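Local atomic coordinates of putative solute-binding component of ABC transporter (Clostridium phytofermentans, PDB entry 4YS6), a protein that binds beta-D-glucose and probably serves as the sugar-capturing, solute-binding component of an ABC transporter. Residues A[47-52]-A[273-278]; A[151-156]-A[191-196]; A[255-258]-A[264-267]; A[346-349]-A[353-356]. All coordinates share one frame; numbering follows the deposited sequence.

Contact 1 of 4, residues A[47-52]-A[273-278]; sequences DLQRWN and CDIANV. With NA (sodium ion), chain I; BGC (beta-D-glucopyranose), chain D.
With CG trans to its own backbone N (chi1 -166°) and the chain running on extended at chi2, Gln-49 throws its amide across to the start of helix 275-282, where Asp-274 waits with CG beside its backbone N. Gln-49 OE1 accepts the N-H of Ile-275 at 2.9 Å. The bond is nearly straight (165°), and the donor lies in the carbonyl plane on a lone pair. Water 1 donates to the same OE1 and takes the N-H of Ala-276, so the glutamine oxygen serves two amides of the first helical turn, one directly and one through water. Gln-49 and Asp-274 run alongside one another in opposite senses, their amide and carboxylate planes 36° apart, with Gln-49 CB 3.6 Å from Asp-274 OD1. Two more waters bridge the gap: water 2 joins Gln-49 N to Asp-274 OD2, and water 3 joins Arg-50 N to Asp-274 OD1.

The 47-52 segment also lines the sugar pocket. Arg-50 NH1 donates to O3 of the glucose at 2.9 Å, while Arg-50 NE is salt-bridged to Asp-54. Trp-51 NE1 reaches O6 of the glucose at 3.0 Å, and Trp-51 CH2 lies over the guanidinium face. A partly water-mediated seam beside a buried sugar, joining residues of the two lobes, is characteristic of the closed, ligand-bound cleft of periplasmic binding proteins.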
loop_
_atom_site.group_PDB
_atom_site.type_symbol
_atom_site.label_atom_id
_atom_site.label_comp_id
_atom_site.label_asym_id
_atom_site.label_seq_id
_atom_site.Cartn_x
_atom_site.Cartn_y
_atom_site.Cartn_z
ATOM N N ASP A 47 5.998 -0.720 -12.000
ATOM C CA ASP A 47 4.750 -0.294 -12.662
ATOM C C ASP A 47 3.753 0.253 -11.644
ATOM O O ASP A 47 2.730 0.820 -12.009
ATOM C CB ASP A 47 4.119 -1.448 -13.439
ATOM C CG ASP A 47 4.966 -1.887 -14.636
ATOM O OD1 ASP A 47 5.521 -1.012 -15.341
ATOM O OD2 ASP A 47 5.081 -3.110 -14.866
ATOM N N LEU A 48 4.057 0.072 -10.363
ATOM C CA LEU A 48 3.322 0.691 -9.275
ATOM C C LEU A 48 4.283 1.727 -8.701
ATOM O O LEU A 48 5.416 1.403 -8.356
ATOM C CB LEU A 48 2.903 -0.345 -8.244
ATOM C CG LEU A 48 1.868 -1.364 -8.731
ATOM C CD1 LEU A 48 1.758 -2.536 -7.810
ATOM C CD2 LEU A 48 0.518 -0.709 -8.887
ATOM N N GLN A 49 3.873 2.987 -8.654
ATOM C CA GLN A 49 4.857 4.050 -8.616
ATOM C C GLN A 49 5.799 4.011 -7.426
ATOM O O GLN A 49 7.006 4.185 -7.592
ATOM C CB GLN A 49 4.185 5.415 -8.621
ATOM C CG GLN A 49 5.153 6.551 -8.917
ATOM C CD GLN A 49 4.630 7.877 -8.386
ATOM O OE1 GLN A 49 3.656 8.423 -8.888
ATOM N NE2 GLN A 49 5.278 8.385 -7.366
ATOM N N ARG A 50 5.259 3.821 -6.230
ATOM C CA ARG A 50 6.042 4.075 -5.030
ATOM C C ARG A 50 7.343 3.267 -4.978
ATOM O O ARG A 50 8.357 3.759 -4.463
ATOM C CB ARG A 50 5.222 3.811 -3.744
ATOM C CG ARG A 50 4.788 2.402 -3.521
ATOM C CD ARG A 50 4.362 2.184 -2.077
ATOM N NE ARG A 50 5.504 2.167 -1.165
ATOM C CZ ARG A 50 5.413 1.841 0.126
ATOM N NH1 ARG A 50 4.238 1.581 0.673
ATOM N NH2 ARG A 50 6.496 1.799 0.896
ATOM N N TRP A 51 7.342 2.064 -5.531
ATOM C CA TRP A 51 8.487 1.148 -5.369
ATOM C C TRP A 51 9.703 1.666 -6.095
ATOM O O TRP A 51 10.824 1.308 -5.744
ATOM C CB TRP A 51 8.137 -0.270 -5.835
ATOM C CG TRP A 51 6.879 -0.729 -5.191
ATOM C CD1 TRP A 51 5.664 -0.853 -5.792
ATOM C CD2 TRP A 51 6.668 -1.052 -3.801
ATOM N NE1 TRP A 51 4.714 -1.231 -4.885
ATOM C CE2 TRP A 51 5.298 -1.338 -3.651
ATOM C CE3 TRP A 51 7.501 -1.113 -2.676
ATOM C CZ2 TRP A 51 4.746 -1.711 -2.425
ATOM C CZ3 TRP A 51 6.936 -1.461 -1.458
ATOM C CH2 TRP A 51 5.581 -1.759 -1.344
ATOM N N ASN A 52 9.493 2.545 -7.080
ATOM C CA ASN A 52 10.613 3.256 -7.702
ATOM C C ASN A 52 11.336 4.123 -6.678
ATOM O O ASN A 52 12.573 4.153 -6.617
ATOM C CB ASN A 52 10.125 4.102 -8.862
ATOM C CG ASN A 52 9.600 3.254 -10.011
ATOM O OD1 ASN A 52 10.366 2.737 -10.816
ATOM N ND2 ASN A 52 8.305 3.101 -10.083
ATOM N N CYS A 273 -0.054 9.114 -2.564
ATOM C CA CYS A 273 0.173 10.366 -3.282
ATOM C C CYS A 273 0.992 10.142 -4.552
ATOM O O CYS A 273 1.984 10.864 -4.804
ATOM C CB CYS A 273 0.864 11.407 -2.395
ATOM S SG CYS A 273 -0.215 11.941 -1.042
ATOM N N ASP A 274 0.604 9.134 -5.338
ATOM C CA ASP A 274 1.158 8.988 -6.685
ATOM C C ASP A 274 0.927 10.282 -7.462
ATOM O O ASP A 274 -0.082 10.952 -7.295
ATOM C CB ASP A 274 0.506 7.834 -7.465
ATOM C CG ASP A 274 0.869 6.461 -6.928
ATOM O OD1 ASP A 274 1.825 6.342 -6.123
ATOM O OD2 ASP A 274 0.215 5.483 -7.365
ATOM N N ILE A 275 1.833 10.592 -8.373
ATOM C CA ILE A 275 1.760 11.837 -9.124
ATOM C C ILE A 275 0.458 11.961 -9.905
ATOM O O ILE A 275 -0.159 13.010 -9.888
ATOM C CB ILE A 275 2.971 11.963 -10.080
ATOM C CG1 ILE A 275 4.218 12.218 -9.254
ATOM C CG2 ILE A 275 2.798 13.111 -11.076
ATOM C CD1 ILE A 275 5.514 12.102 -10.042
ATOM N N ALA A 276 0.046 10.907 -10.596
ATOM C CA ALA A 276 -1.192 10.935 -11.368
ATOM C C ALA A 276 -2.376 11.317 -10.484
ATOM O O ALA A 276 -3.239 12.111 -10.887
ATOM C CB ALA A 276 -1.440 9.577 -12.010
ATOM N N ASN A 277 -2.414 10.728 -9.288
ATOM C CA ASN A 277 -3.514 10.974 -8.361
ATOM C C ASN A 277 -3.465 12.355 -7.750
ATOM O O ASN A 277 -4.521 12.948 -7.515
ATOM C CB ASN A 277 -3.522 9.922 -7.273
ATOM C CG ASN A 277 -3.639 8.548 -7.841
ATOM O OD1 ASN A 277 -2.726 8.079 -8.514
ATOM N ND2 ASN A 277 -4.752 7.884 -7.578
ATOM N N VAL A 278 -2.268 12.875 -7.483
ATOM C CA VAL A 278 -2.175 14.250 -6.988
ATOM C C VAL A 278 -2.717 15.217 -8.031
ATOM O O VAL A 278 -3.485 16.133 -7.715
ATOM C CB VAL A 278 -0.736 14.626 -6.619
ATOM C CG1 VAL A 278 -0.656 16.105 -6.165
ATOM C CG2 VAL A 278 -0.241 13.717 -5.519
HETATM NA NA NA I . 14.059 4.678 -9.064
HETATM C C2 BGC D . 1.549 -0.693 -0.160
HETATM C C3 BGC D . 0.815 0.452 -0.780
HETATM C C4 BGC D . 0.785 0.377 -2.249
HETATM C C5 BGC D . 0.297 -0.948 -2.747
HETATM C C6 BGC D . 0.454 -1.142 -4.240
HETATM C C1 BGC D . 0.887 -2.017 -0.590
HETATM O O1 BGC D . 1.486 -3.052 -0.109
HETATM O O2 BGC D . 1.504 -0.589 1.258
HETATM O O3 BGC D . 1.495 1.682 -0.323
HETATM O O4 BGC D . -0.119 1.361 -2.811
HETATM O O5 BGC D . 1.080 -1.986 -2.082
HETATM O O6 BGC D . 1.740 -0.751 -4.694
HETATM O O HOH W 1 1.816 8.449 -10.932
HETATM O O HOH W 2 1.042 3.474 -9.077
HETATM O O HOH W 3 2.451 3.918 -5.534
HETATM O O HOH W 4 13.312 3.093 -10.698
HETATM O O HOH W 5 13.049 6.640 -9.982
HETATM O O HOH W 6 15.105 2.521 -8.529
#

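Contact 2 of 4, residues A[151-156]-A[191-196]; sequences YIKEKL and KPYVDG. With NA (sodium ion), chain F.
Two helices lying side by side on the surface, 141-155 and 177-195, come together near their C-terminal ends in this contact, a peripheral helix-helix touch in the lobe built on the parallel sheet that includes strand 199-200. It rests on one pair of side chains, Lys-153 and Tyr-193, whose CA atoms are 8.9 Å apart. The lysine is fully extended, its CG trans to the backbone N (chi1 173°), and it crosses the tyrosine at about a right angle. Its end meets the phenol: Lys-153 CE lies 3.3 Å from Tyr-193 OH, and Lys-153 NZ makes a weak hydrogen bond to Tyr-193 OH at 3.2 Å. Lys-153 CD approaches Tyr-193 CE2 obliquely at 4.1 Å. Tyr-193 also packs on Leu-158 and Leu-199.

Nearby, the carbonyl of Glu-154 binds a sodium ion at 2.4 Å from its O atom, together with water 7 and Asn-157. On the second helix, Lys-191 NZ pairs with Asp-195 OD2 in a salt bridge one turn along, at 2.7 Å.

The weak bond to the phenol and the long, weak ion pair of Lys-153 with Glu-159 suggest that the ammonium group is loosely fixed, with CD and CE adding contact beside the weak bond.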
loop_
_atom_site.group_PDB
_atom_site.type_symbol
_atom_site.label_atom_id
_atom_site.label_comp_id
_atom_site.label_asym_id
_atom_site.label_seq_id
_atom_site.Cartn_x
_atom_site.Cartn_y
_atom_site.Cartn_z
ATOM N N TYR A 151 -12.748 9.267 6.905
ATOM C CA TYR A 151 -12.962 10.341 5.918
ATOM C C TYR A 151 -14.345 10.211 5.293
ATOM O O TYR A 151 -15.093 11.175 5.214
ATOM C CB TYR A 151 -11.883 10.328 4.825
ATOM C CG TYR A 151 -12.040 11.494 3.886
ATOM C CD1 TYR A 151 -11.549 12.747 4.219
ATOM C CD2 TYR A 151 -12.720 11.355 2.688
ATOM C CE1 TYR A 151 -11.700 13.824 3.366
ATOM C CE2 TYR A 151 -12.886 12.428 1.840
ATOM C CZ TYR A 151 -12.365 13.655 2.179
ATOM O OH TYR A 151 -12.556 14.728 1.335
ATOM N N ILE A 152 -14.688 9.004 4.856
ATOM C CA ILE A 152 -15.996 8.747 4.275
ATOM C C ILE A 152 -17.097 8.958 5.311
ATOM O O ILE A 152 -18.105 9.590 5.022
ATOM C CB ILE A 152 -16.055 7.321 3.703
ATOM C CG1 ILE A 152 -15.150 7.249 2.464
ATOM C CG2 ILE A 152 -17.482 6.931 3.355
ATOM C CD1 ILE A 152 -14.988 5.896 1.853
ATOM N N LYS A 153 -16.892 8.441 6.518
ATOM C CA LYS A 153 -17.868 8.622 7.596
ATOM C C LYS A 153 -18.146 10.116 7.882
ATOM O O LYS A 153 -19.297 10.521 8.069
ATOM C CB LYS A 153 -17.379 7.930 8.865
ATOM C CG LYS A 153 -18.247 8.212 10.080
ATOM C CD LYS A 153 -17.845 7.314 11.251
ATOM C CE LYS A 153 -18.563 7.712 12.525
ATOM N NZ LYS A 153 -18.312 6.744 13.644
ATOM N N GLU A 154 -17.088 10.926 7.915
ATOM C CA GLU A 154 -17.224 12.362 8.146
ATOM C C GLU A 154 -17.919 13.041 6.984
ATOM O O GLU A 154 -18.818 13.819 7.200
ATOM C CB GLU A 154 -15.860 13.020 8.366
ATOM C CG GLU A 154 -15.382 12.981 9.801
ATOM C CD GLU A 154 -16.131 13.962 10.686
ATOM O OE1 GLU A 154 -16.875 14.808 10.149
ATOM O OE2 GLU A 154 -15.979 13.885 11.921
ATOM N N LYS A 155 -17.527 12.756 5.749
ATOM C CA LYS A 155 -18.058 13.514 4.618
ATOM C C LYS A 155 -19.487 13.108 4.280
ATOM O O LYS A 155 -20.256 13.909 3.713
ATOM C CB LYS A 155 -17.149 13.358 3.391
ATOM C CG LYS A 155 -15.829 14.120 3.476
ATOM C CD LYS A 155 -16.037 15.607 3.657
ATOM C CE LYS A 155 -14.735 16.382 3.606
ATOM N NZ LYS A 155 -14.973 17.785 4.017
ATOM N N LEU A 156 -19.874 11.888 4.645
ATOM C CA LEU A 156 -21.260 11.438 4.449
ATOM C C LEU A 156 -22.134 11.686 5.677
ATOM O O LEU A 156 -23.318 11.362 5.669
ATOM C CB LEU A 156 -21.314 9.951 4.100
ATOM C CG LEU A 156 -20.726 9.539 2.747
ATOM C CD1 LEU A 156 -20.854 8.034 2.552
ATOM C CD2 LEU A 156 -21.365 10.281 1.589
ATOM N N LYS A 191 -18.316 -0.641 8.495
ATOM C CA LYS A 191 -19.179 -1.823 8.397
ATOM C C LYS A 191 -20.471 -1.667 9.194
ATOM O O LYS A 191 -21.537 -2.119 8.738
ATOM C CB LYS A 191 -18.444 -3.087 8.848
ATOM C CG LYS A 191 -19.174 -4.373 8.446
ATOM C CD LYS A 191 -18.975 -5.484 9.453
ATOM C CE LYS A 191 -19.838 -6.700 9.119
ATOM N NZ LYS A 191 -20.767 -7.044 10.231
ATOM N N PRO A 192 -20.408 -1.037 10.383
ATOM C CA PRO A 192 -21.638 -0.831 11.155
ATOM C C PRO A 192 -22.734 -0.085 10.385
ATOM O O PRO A 192 -23.910 -0.328 10.615
ATOM C CB PRO A 192 -21.155 -0.006 12.344
ATOM C CG PRO A 192 -19.748 -0.414 12.522
ATOM C CD PRO A 192 -19.223 -0.579 11.142
ATOM N N TYR A 193 -22.337 0.813 9.493
ATOM C CA TYR A 193 -23.279 1.583 8.692
ATOM C C TYR A 193 -23.767 0.813 7.476
ATOM O O TYR A 193 -24.843 1.075 6.977
ATOM C CB TYR A 193 -22.633 2.892 8.262
ATOM C CG TYR A 193 -22.292 3.708 9.459
ATOM C CD1 TYR A 193 -23.252 4.463 10.093
ATOM C CD2 TYR A 193 -21.002 3.690 9.982
ATOM C CE1 TYR A 193 -22.937 5.193 11.236
ATOM C CE2 TYR A 193 -20.684 4.403 11.108
ATOM C CZ TYR A 193 -21.653 5.168 11.719
ATOM O OH TYR A 193 -21.336 5.885 12.850
ATOM N N VAL A 194 -22.955 -0.106 6.971
ATOM C CA VAL A 194 -23.442 -1.008 5.942
ATOM C C VAL A 194 -24.460 -1.940 6.592
ATOM O O VAL A 194 -25.551 -2.146 6.062
ATOM C CB VAL A 194 -22.317 -1.817 5.298
ATOM C CG1 VAL A 194 -22.891 -2.715 4.225
ATOM C CG2 VAL A 194 -21.272 -0.896 4.711
ATOM N N ASP A 195 -24.113 -2.485 7.756
ATOM C CA ASP A 195 -25.037 -3.363 8.492
ATOM C C ASP A 195 -26.348 -2.658 8.850
ATOM O O ASP A 195 -27.416 -3.277 8.891
ATOM C CB ASP A 195 -24.386 -3.880 9.782
ATOM C CG ASP A 195 -23.151 -4.740 9.527
ATOM O OD1 ASP A 195 -22.993 -5.247 8.396
ATOM O OD2 ASP A 195 -22.347 -4.929 10.481
ATOM N N GLY A 196 -26.259 -1.370 9.149
ATOM C CA GLY A 196 -27.424 -0.587 9.506
ATOM C C GLY A 196 -28.235 -0.071 8.331
ATOM O O GLY A 196 -29.252 0.590 8.532
HETATM NA NA NA F . -19.576 15.527 8.626
HETATM O O HOH W 7 -20.587 17.270 9.894
#

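Contact 3 of 4, residues A[255-258]-A[264-267]; sequences NALT and EWPI
Leu-257 is the first residue of the 255-258 segment to meet Trp-265 and Pro-266, and within that segment it supplies most of the contact; Ala-256 just before it packs on helix 218-232. Leu-257 CB touches the far rim of the indole, 3.6 Å from Trp-265 CH2. Leu-257 CD1 goes over a face of the six-membered ring of Trp-265, 4.3 Å from the centroid and 20° off the normal, in a CH-pi contact. The same methyl meets the next residue, with Leu-257 CD1 3.7 Å from Pro-266 CG, the methyl ending against the CG corner of the proline ring. Pro-266 CD lies above the indole on that same face, so the leucine methyl and the proline ring both lie over parts of it.

Next comes Thr-258, at the outer margin. Its OG1 sits 3.7 Å from Trp-265 CH2 in an oblique approach, while the hydroxyl is hydrogen-bonded to Thr-254 O one turn back. The indole is brought in by its first torsion, CG trans to the backbone N (chi1 -160°), which carries the six-membered ring to the helix; Trp-265 NE1 is bonded to Lys-285 O.

The chain thus leaves helix 247-260, folds an aromatic side chain back against it and enters strand 267-268, as expected of a helix-to-strand connection in the alternating alpha/beta lobe of a periplasmic binding protein.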
loop_
_atom_site.group_PDB
_atom_site.type_symbol
_atom_site.label_atom_id
_atom_site.label_comp_id
_atom_site.label_asym_id
_atom_site.label_seq_id
_atom_site.Cartn_x
_atom_site.Cartn_y
_atom_site.Cartn_z
ATOM N N ASN A 255 -10.607 6.930 -13.699
ATOM C CA ASN A 255 -10.625 6.775 -15.153
ATOM C C ASN A 255 -11.993 6.303 -15.646
ATOM O O ASN A 255 -12.515 6.819 -16.626
ATOM C CB ASN A 255 -9.568 5.785 -15.631
ATOM C CG ASN A 255 -8.145 6.327 -15.557
ATOM O OD1 ASN A 255 -7.907 7.524 -15.406
ATOM N ND2 ASN A 255 -7.191 5.430 -15.694
ATOM N N ALA A 256 -12.572 5.315 -14.972
ATOM C CA ALA A 256 -13.878 4.794 -15.369
ATOM C C ALA A 256 -14.976 5.803 -15.142
ATOM O O ALA A 256 -15.868 5.928 -15.972
ATOM C CB ALA A 256 -14.193 3.522 -14.615
ATOM N N LEU A 257 -14.936 6.496 -14.009
ATOM C CA LEU A 257 -15.974 7.474 -13.708
ATOM C C LEU A 257 -15.924 8.588 -14.737
ATOM O O LEU A 257 -16.967 9.031 -15.215
ATOM C CB LEU A 257 -15.815 8.041 -12.292
ATOM C CG LEU A 257 -16.035 7.096 -11.126
ATOM C CD1 LEU A 257 -15.558 7.817 -9.833
ATOM C CD2 LEU A 257 -17.488 6.711 -11.010
ATOM N N THR A 258 -14.721 9.023 -15.111
ATOM C CA THR A 258 -14.579 10.058 -16.135
ATOM C C THR A 258 -15.194 9.605 -17.445
ATOM O O THR A 258 -15.914 10.362 -18.113
ATOM C CB THR A 258 -13.093 10.424 -16.334
ATOM O OG1 THR A 258 -12.646 11.096 -15.153
ATOM C CG2 THR A 258 -12.886 11.342 -17.514
ATOM N N GLU A 264 -23.312 13.051 -10.031
ATOM C CA GLU A 264 -22.443 13.888 -9.200
ATOM C C GLU A 264 -21.274 13.059 -8.705
ATOM O O GLU A 264 -21.458 11.916 -8.299
ATOM C CB GLU A 264 -23.205 14.481 -8.018
ATOM C CG GLU A 264 -24.172 15.591 -8.402
ATOM C CD GLU A 264 -23.499 16.732 -9.167
ATOM O OE1 GLU A 264 -22.338 17.082 -8.856
ATOM O OE2 GLU A 264 -24.137 17.275 -10.094
ATOM N N TRP A 265 -20.083 13.651 -8.757
ATOM C CA TRP A 265 -18.834 12.969 -8.425
ATOM C C TRP A 265 -18.813 12.429 -6.987
ATOM O O TRP A 265 -19.154 13.172 -6.039
ATOM C CB TRP A 265 -17.660 13.940 -8.634
ATOM C CG TRP A 265 -16.358 13.244 -8.787
ATOM C CD1 TRP A 265 -15.409 13.069 -7.838
ATOM C CD2 TRP A 265 -15.867 12.609 -9.971
ATOM N NE1 TRP A 265 -14.358 12.351 -8.344
ATOM C CE2 TRP A 265 -14.609 12.076 -9.663
ATOM C CE3 TRP A 265 -16.371 12.443 -11.265
ATOM C CZ2 TRP A 265 -13.847 11.386 -10.592
ATOM C CZ3 TRP A 265 -15.608 11.769 -12.187
ATOM C CH2 TRP A 265 -14.361 11.251 -11.848
ATOM N N PRO A 266 -18.412 11.152 -6.802
ATOM C CA PRO A 266 -18.334 10.566 -5.468
ATOM C C PRO A 266 -17.090 10.981 -4.691
ATOM O O PRO A 266 -16.104 11.450 -5.273
ATOM C CB PRO A 266 -18.285 9.051 -5.748
ATOM C CG PRO A 266 -17.645 8.961 -7.055
ATOM C CD PRO A 266 -18.077 10.163 -7.844
ATOM N N ILE A 267 -17.144 10.776 -3.379
ATOM C CA ILE A 267 -15.943 10.695 -2.570
ATOM C C ILE A 267 -15.068 9.582 -3.128
ATOM O O ILE A 267 -15.560 8.477 -3.398
ATOM C CB ILE A 267 -16.249 10.390 -1.095
ATOM C CG1 ILE A 267 -17.150 11.453 -0.488
ATOM C CG2 ILE A 267 -14.943 10.260 -0.317
ATOM C CD1 ILE A 267 -17.778 11.019 0.827
#

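Contact 4 of 4, residues A[346-349]-A[353-356]; sequences ELLI and YYTE
Leu-348 comes to the ring of Tyr-354 at a slant, with Leu-348 CB 4.0 Å from Tyr-354 CD2 and the CD1 methyl of Leu-348 just beyond, near CD2 and CE2. One face of the same ring has Tyr-353 CD2 centred over it, 3.7 Å above the plane of Tyr-354, while Tyr-354 CZ lies in the plane of the Tyr-353 ring at its edge. Tyr-353 also meets Phe-291 edge to face. Leu-348 and Tyr-354 run alongside, both headed for helix 275-282, where Val-278 receives Leu-348 and Ile-275 receives the tyrosine. The phenol ends have partners beyond this turn: Tyr-354 OH bonds to Cys-273 O and Gln-49 NE2, Tyr-353 OH to Thr-294.

The backbone closes the turn. Tyr-354 N donates to Leu-348 O at 2.9 Å, almost straight at 173°, although the donor is tilted 25° from the carbonyl plane. Tyr-353 CB packs on the same oxygen. One residue on, water 8 donates to both Ile-349 O and Tyr-354 O, at 2.8 Å from the former. Ile-349 bends at chi2 (-69°), which swings CD1 back over the 353-356 backbone, 3.4 Å from Thr-355 O and 4.1 Å from Tyr-354 CB.

Chemically, the carbonyls of Leu-348 and Ile-349 go to a direct amide bond and a shared water, so the chain reversal is tied by polar backbone atoms, while Leu-348 against the Tyr-354 ring and Ile-349 CD1 over the backbone at Thr-355 add apolar contact beside it.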
loop_
_atom_site.group_PDB
_atom_site.type_symbol
_atom_site.label_atom_id
_atom_site.label_comp_id
_atom_site.label_asym_id
_atom_site.label_seq_id
_atom_site.Cartn_x
_atom_site.Cartn_y
_atom_site.Cartn_z
ATOM N N GLU A 346 2.679 21.639 1.025
ATOM C CA GLU A 346 3.508 21.517 2.220
ATOM C C GLU A 346 4.035 20.103 2.439
ATOM O O GLU A 346 5.194 19.927 2.821
ATOM C CB GLU A 346 2.745 21.972 3.469
ATOM C CG GLU A 346 3.481 21.640 4.763
ATOM C CD GLU A 346 2.904 22.340 5.975
ATOM O OE1 GLU A 346 2.041 23.228 5.795
ATOM O OE2 GLU A 346 3.314 21.996 7.108
ATOM N N LEU A 347 3.193 19.095 2.213
ATOM C CA LEU A 347 3.588 17.731 2.461
ATOM C C LEU A 347 4.541 17.176 1.448
ATOM O O LEU A 347 5.424 16.400 1.827
ATOM C CB LEU A 347 2.372 16.815 2.507
ATOM C CG LEU A 347 1.492 16.902 3.744
ATOM C CD1 LEU A 347 0.381 15.890 3.553
ATOM C CD2 LEU A 347 2.261 16.641 5.041
ATOM N N LEU A 348 4.339 17.526 0.174
ATOM C CA LEU A 348 5.041 16.853 -0.926
ATOM C C LEU A 348 6.126 17.690 -1.589
ATOM O O LEU A 348 7.121 17.149 -2.019
ATOM C CB LEU A 348 4.052 16.427 -2.004
ATOM C CG LEU A 348 2.904 15.538 -1.539
ATOM C CD1 LEU A 348 2.003 15.260 -2.720
ATOM C CD2 LEU A 348 3.424 14.242 -0.971
ATOM N N ILE A 349 5.929 18.999 -1.658
ATOM C CA ILE A 349 6.877 19.878 -2.342
ATOM C C ILE A 349 7.830 20.511 -1.340
ATOM O O ILE A 349 9.041 20.437 -1.513
ATOM C CB ILE A 349 6.148 20.954 -3.144
ATOM C CG1 ILE A 349 5.368 20.323 -4.305
ATOM C CG2 ILE A 349 7.122 21.998 -3.684
ATOM C CD1 ILE A 349 6.237 19.760 -5.404
ATOM N N TYR A 353 9.838 15.932 -1.361
ATOM C CA TYR A 353 9.500 14.609 -1.895
ATOM C C TYR A 353 9.368 14.629 -3.421
ATOM O O TYR A 353 9.925 13.774 -4.118
ATOM C CB TYR A 353 8.199 14.095 -1.266
ATOM C CG TYR A 353 8.036 12.602 -1.428
ATOM C CD1 TYR A 353 8.666 11.729 -0.562
ATOM C CD2 TYR A 353 7.286 12.065 -2.464
ATOM C CE1 TYR A 353 8.548 10.363 -0.698
ATOM C CE2 TYR A 353 7.160 10.665 -2.611
ATOM C CZ TYR A 353 7.800 9.829 -1.718
ATOM O OH TYR A 353 7.704 8.437 -1.805
ATOM N N TYR A 354 8.627 15.603 -3.928
ATOM C CA TYR A 354 8.483 15.846 -5.356
ATOM C C TYR A 354 9.038 17.225 -5.696
ATOM O O TYR A 354 9.163 18.074 -4.817
ATOM C CB TYR A 354 7.024 15.790 -5.770
ATOM C CG TYR A 354 6.372 14.421 -5.708
ATOM C CD1 TYR A 354 7.023 13.297 -6.181
ATOM C CD2 TYR A 354 5.083 14.269 -5.209
ATOM C CE1 TYR A 354 6.407 12.047 -6.162
ATOM C CE2 TYR A 354 4.448 13.022 -5.188
ATOM C CZ TYR A 354 5.123 11.914 -5.664
ATOM O OH TYR A 354 4.532 10.674 -5.641
ATOM N N THR A 355 9.357 17.449 -6.968
ATOM C CA THR A 355 9.684 18.784 -7.448
ATOM C C THR A 355 8.416 19.392 -7.993
ATOM O O THR A 355 7.494 18.666 -8.365
ATOM C CB THR A 355 10.747 18.752 -8.535
ATOM O OG1 THR A 355 10.182 18.196 -9.728
ATOM C CG2 THR A 355 11.923 17.906 -8.100
ATOM N N GLU A 356 8.362 20.717 -8.063
ATOM C CA GLU A 356 7.148 21.394 -8.504
ATOM C C GLU A 356 6.837 21.020 -9.958
ATOM O O GLU A 356 5.675 20.985 -10.355
ATOM C CB GLU A 356 7.282 22.923 -8.357
ATOM C CG GLU A 356 6.005 23.621 -7.866
ATOM C CD GLU A 356 6.099 25.146 -7.899
ATOM O OE1 GLU A 356 6.213 25.711 -9.011
ATOM O OE2 GLU A 356 6.056 25.780 -6.817
HETATM O O HOH W 8 10.561 20.185 -3.806
#

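In the fold
Contact 1 sits closest to the sugar, about 11 Å from the centre of the chain, and contact 4 adjoins it with centres 13 Å apart: Tyr-354 OH probably bonds to a residue on each side of contact 1, so the C-terminal segment backs the interlobe seam. Contacts 2 and 3 lie farther out in the lobe with the four-stranded parallel sheet. Their centres are 19 Å apart, and they meet through Ile-267 of strand 267-268, which packs on Tyr-151, Ile-152, Lys-155 and Leu-156. Along the chain, contacts 2 and 3 fall, in that order, between the two segments of contact 1, while contact 4 follows last. Contacts 1 and 4 thus lie by the cleft where the lobes meet; 2 and 3 knit the outer part of one lobe.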